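PDB 5ODK: single-stranded DNA-binding protein from Enterobacter phage Enc34, which probably binds single-stranded DNA through an OB-fold domain, consistent with a role in phage DNA replication. Local coordinates for residues S31-Y39 with P132-G141. Sequence-based numbering, arbitrary orientation.
Sequences SYPHLDKPY and PNEIAEEIYG
With CG2 anti to the backbone N, I135 holds one methyl out from its helix against L35, whose chi1 of -55° turns CG away from the carbonyl carbon, and whose chi2 of 178° then extends CD1 toward I139. The two contacts use different parts of the leucine: CB rests 3.6 Å from I135 CG2, while CD1 meets I139 CG2 at 4.0 Å, the L35 and I139 side chains crossing nearly at right angles. D36 places its CG between the backbone N and the carbonyl carbon (chi1 55°), which turns the carboxylate alongside the helix, OD2 3.7 Å from A136 CB, while D36 CB sits 3.3 Å from P132 O. The same carboxylate oxygen, OD2, accepts a bond from a water at 2.7 Å, and that water in turn takes the N-H of N133 ND2, a one-water bridge linking the loop to the first turn of the helix. At this end the aliphatic chain of K37 crosses the P132 ring, CE 3.7 Å from P132 CB. At the other end, P33 brings a ring corner to the backbone that follows the helix, with CG 3.5 Å from I139 O, and CD packs against G141.

The contact illustrates how a short helix can be seated on a loop mainly by van der Waals packing: a buried aliphatic centre, a water-bridged polar side and a proline at each end. It joins the end of strand 28-34 and the following loop to helix 132-138 and its exit toward strand 144-156 of the OB-fold sheet. On the sheet side, L35 also touches L166 and I139 touches V169, both on strand 159-173, while V121 of strand 120-122 packs against I135 and I139.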
loop_
_atom_site.group_PDB
_atom_site.type_symbol
_atom_site.label_atom_id
_atom_site.label_comp_id
_atom_site.label_asym_id
_atom_site.label_seq_id
_atom_site.Cartn_x
_atom_site.Cartn_y
_atom_site.Cartn_z
ATOM N N SER A 31 7.405 4.677 -3.908
ATOM C CA SER A 31 7.411 5.901 -4.663
ATOM C C SER A 31 6.635 6.955 -3.842
ATOM O O SER A 31 5.701 6.640 -3.116
ATOM C CB SER A 31 6.728 5.552 -5.978
ATOM O OG SER A 31 6.553 6.664 -6.771
ATOM N N TYR A 32 7.053 8.212 -3.958
ATOM C CA TYR A 32 6.350 9.327 -3.326
ATOM C C TYR A 32 6.045 9.090 -1.844
ATOM O O TYR A 32 4.939 9.338 -1.378
ATOM C CB TYR A 32 5.069 9.677 -4.092
ATOM C CG TYR A 32 5.281 9.963 -5.542
ATOM C CD1 TYR A 32 5.983 11.076 -5.947
ATOM C CD2 TYR A 32 4.749 9.126 -6.517
ATOM C CE1 TYR A 32 6.171 11.356 -7.289
ATOM C CE2 TYR A 32 4.938 9.394 -7.856
ATOM C CZ TYR A 32 5.661 10.505 -8.236
ATOM O OH TYR A 32 5.858 10.819 -9.566
ATOM N N PRO A 33 7.058 8.657 -1.056
ATOM C CA PRO A 33 6.778 8.481 0.365
ATOM C C PRO A 33 6.529 9.801 1.096
ATOM O O PRO A 33 7.287 10.773 0.899
ATOM C CB PRO A 33 8.041 7.831 0.911
ATOM C CG PRO A 33 9.120 8.311 -0.023
ATOM C CD PRO A 33 8.438 8.319 -1.377
ATOM N N HIS A 34 5.477 9.803 1.903
ATOM C CA HIS A 34 5.161 10.875 2.862
ATOM C C HIS A 34 4.827 10.225 4.167
ATOM O O HIS A 34 3.690 10.076 4.557
ATOM C CB HIS A 34 4.056 11.769 2.354
ATOM C CG HIS A 34 4.444 12.556 1.156
ATOM N ND1 HIS A 34 5.312 13.629 1.221
ATOM C CD2 HIS A 34 4.150 12.388 -0.144
ATOM C CE1 HIS A 34 5.501 14.119 0.010
ATOM N NE2 HIS A 34 4.794 13.389 -0.840
ATOM N N LEU A 35 5.899 9.797 4.827
ATOM C CA LEU A 35 5.845 9.056 6.086
ATOM C C LEU A 35 6.347 9.868 7.272
ATOM O O LEU A 35 6.136 9.489 8.423
ATOM C CB LEU A 35 6.658 7.784 5.992
ATOM C CG LEU A 35 6.308 6.843 4.849
ATOM C CD1 LEU A 35 7.232 5.640 4.862
ATOM C CD2 LEU A 35 4.852 6.397 4.867
ATOM N N ASP A 36 7.042 10.949 6.955
ATOM C CA ASP A 36 7.707 11.773 7.943
ATOM C C ASP A 36 6.768 12.732 8.620
ATOM O O ASP A 36 6.827 12.914 9.864
ATOM C CB ASP A 36 8.919 12.482 7.303
ATOM C CG ASP A 36 8.621 13.302 6.074
ATOM O OD1 ASP A 36 7.601 13.061 5.358
ATOM O OD2 ASP A 36 9.460 14.182 5.750
ATOM N N LYS A 37 5.987 13.405 7.795
ATOM C CA LYS A 37 5.068 14.411 8.198
ATOM C C LYS A 37 3.914 14.309 7.205
ATOM O O LYS A 37 4.091 13.956 6.012
ATOM C CB LYS A 37 5.715 15.822 8.173
ATOM C CG LYS A 37 6.817 16.009 9.213
ATOM C CD LYS A 37 7.427 17.392 9.239
ATOM C CE LYS A 37 8.612 17.414 10.190
ATOM N NZ LYS A 37 9.194 18.772 10.205
ATOM N N PRO A 38 2.711 14.647 7.678
ATOM C CA PRO A 38 1.605 14.558 6.741
ATOM C C PRO A 38 1.592 15.729 5.767
ATOM O O PRO A 38 2.219 16.758 6.001
ATOM C CB PRO A 38 0.373 14.512 7.643
ATOM C CG PRO A 38 0.800 15.182 8.910
ATOM C CD PRO A 38 2.280 14.996 9.042
ATOM N N TYR A 39 0.890 15.497 4.671
ATOM C CA TYR A 39 1.090 16.180 3.405
ATOM C C TYR A 39 -0.220 16.161 2.633
ATOM O O TYR A 39 -1.281 15.850 3.199
ATOM C CB TYR A 39 2.187 15.411 2.648
ATOM C CG TYR A 39 2.477 15.877 1.245
ATOM C CD1 TYR A 39 3.382 16.921 0.997
ATOM C CD2 TYR A 39 1.867 15.262 0.158
ATOM C CE1 TYR A 39 3.653 17.340 -0.300
ATOM C CE2 TYR A 39 2.131 15.672 -1.138
ATOM C CZ TYR A 39 3.022 16.705 -1.371
ATOM O OH TYR A 39 3.271 17.102 -2.669
ATOM N N PRO A 132 11.198 12.563 12.134
ATOM C CA PRO A 132 10.809 12.776 10.740
ATOM C C PRO A 132 11.975 12.797 9.746
ATOM O O PRO A 132 11.892 12.184 8.672
ATOM C CB PRO A 132 10.048 14.097 10.779
ATOM C CG PRO A 132 9.434 14.095 12.162
ATOM C CD PRO A 132 10.490 13.483 13.037
ATOM N N ASN A 133 13.072 13.478 10.092
ATOM C CA ASN A 133 14.195 13.522 9.166
ATOM C C ASN A 133 14.763 12.117 8.925
ATOM O O ASN A 133 15.131 11.773 7.799
ATOM C CB ASN A 133 15.329 14.436 9.662
ATOM C CG ASN A 133 15.007 15.937 9.653
ATOM O OD1 ASN A 133 15.865 16.724 10.065
ATOM N ND2 ASN A 133 13.880 16.348 9.144
ATOM N N GLU A 134 14.842 11.304 9.963
ATOM C CA GLU A 134 15.355 9.930 9.817
ATOM C C GLU A 134 14.410 9.085 8.968
ATOM O O GLU A 134 14.850 8.313 8.121
ATOM C CB GLU A 134 15.622 9.252 11.151
ATOM C CG GLU A 134 16.749 9.809 12.005
ATOM C CD GLU A 134 16.826 9.152 13.371
ATOM O OE1 GLU A 134 16.274 8.007 13.500
ATOM O OE2 GLU A 134 17.495 9.747 14.297
ATOM N N ILE A 135 13.114 9.244 9.192
ATOM C CA ILE A 135 12.114 8.514 8.386
ATOM C C ILE A 135 12.264 8.860 6.919
ATOM O O ILE A 135 12.261 7.977 6.056
ATOM C CB ILE A 135 10.716 8.824 8.933
ATOM C CG1 ILE A 135 10.503 8.088 10.261
ATOM C CG2 ILE A 135 9.618 8.477 7.943
ATOM C CD1 ILE A 135 9.288 8.510 11.025
ATOM N N ALA A 136 12.405 10.143 6.620
ATOM C CA ALA A 136 12.530 10.562 5.229
ATOM C C ALA A 136 13.817 10.032 4.585
ATOM O O ALA A 136 13.836 9.700 3.414
ATOM C CB ALA A 136 12.425 12.075 5.090
ATOM N N GLU A 137 14.923 10.029 5.347
ATOM C CA GLU A 137 16.181 9.500 4.837
ATOM C C GLU A 137 16.148 7.986 4.620
ATOM O O GLU A 137 16.739 7.471 3.652
ATOM C CB GLU A 137 17.317 9.744 5.841
ATOM C CG GLU A 137 17.872 11.123 5.906
ATOM C CD GLU A 137 19.129 11.217 6.752
ATOM O OE1 GLU A 137 19.444 10.299 7.558
ATOM O OE2 GLU A 137 19.792 12.246 6.606
ATOM N N GLU A 138 15.518 7.274 5.558
ATOM C CA GLU A 138 15.527 5.803 5.555
ATOM C C GLU A 138 14.729 5.265 4.368
ATOM O O GLU A 138 15.160 4.341 3.678
ATOM C CB GLU A 138 14.902 5.249 6.854
ATOM C CG GLU A 138 14.794 3.718 7.016
ATOM C CD GLU A 138 16.075 3.071 7.471
ATOM O OE1 GLU A 138 16.956 3.802 7.995
ATOM O OE2 GLU A 138 16.183 1.839 7.313
ATOM N N ILE A 139 13.532 5.795 4.190
ATOM C CA ILE A 139 12.591 5.266 3.174
ATOM C C ILE A 139 12.381 6.348 2.106
ATOM O O ILE A 139 11.529 7.224 2.206
ATOM C CB ILE A 139 11.306 4.723 3.835
ATOM C CG1 ILE A 139 11.684 3.549 4.755
ATOM C CG2 ILE A 139 10.305 4.287 2.768
ATOM C CD1 ILE A 139 10.566 3.047 5.615
ATOM N N TYR A 140 13.185 6.262 1.063
ATOM C CA TYR A 140 13.169 7.210 -0.031
ATOM C C TYR A 140 12.494 6.551 -1.230
ATOM O O TYR A 140 12.558 5.331 -1.382
ATOM C CB TYR A 140 14.609 7.673 -0.354
ATOM C CG TYR A 140 15.557 6.523 -0.586
ATOM C CD1 TYR A 140 16.240 5.928 0.461
ATOM C CD2 TYR A 140 15.709 5.970 -1.846
ATOM C CE1 TYR A 140 17.025 4.815 0.274
ATOM C CE2 TYR A 140 16.507 4.857 -2.054
ATOM C CZ TYR A 140 17.164 4.280 -0.990
ATOM O OH TYR A 140 17.932 3.180 -1.177
ATOM N N GLY A 141 11.960 7.364 -2.135
ATOM C CA GLY A 141 11.355 6.831 -3.346
ATOM C C GLY A 141 12.412 6.081 -4.128
ATOM O O GLY A 141 13.490 6.627 -4.412
HETATM O O HOH W 1 11.484 15.174 7.307
#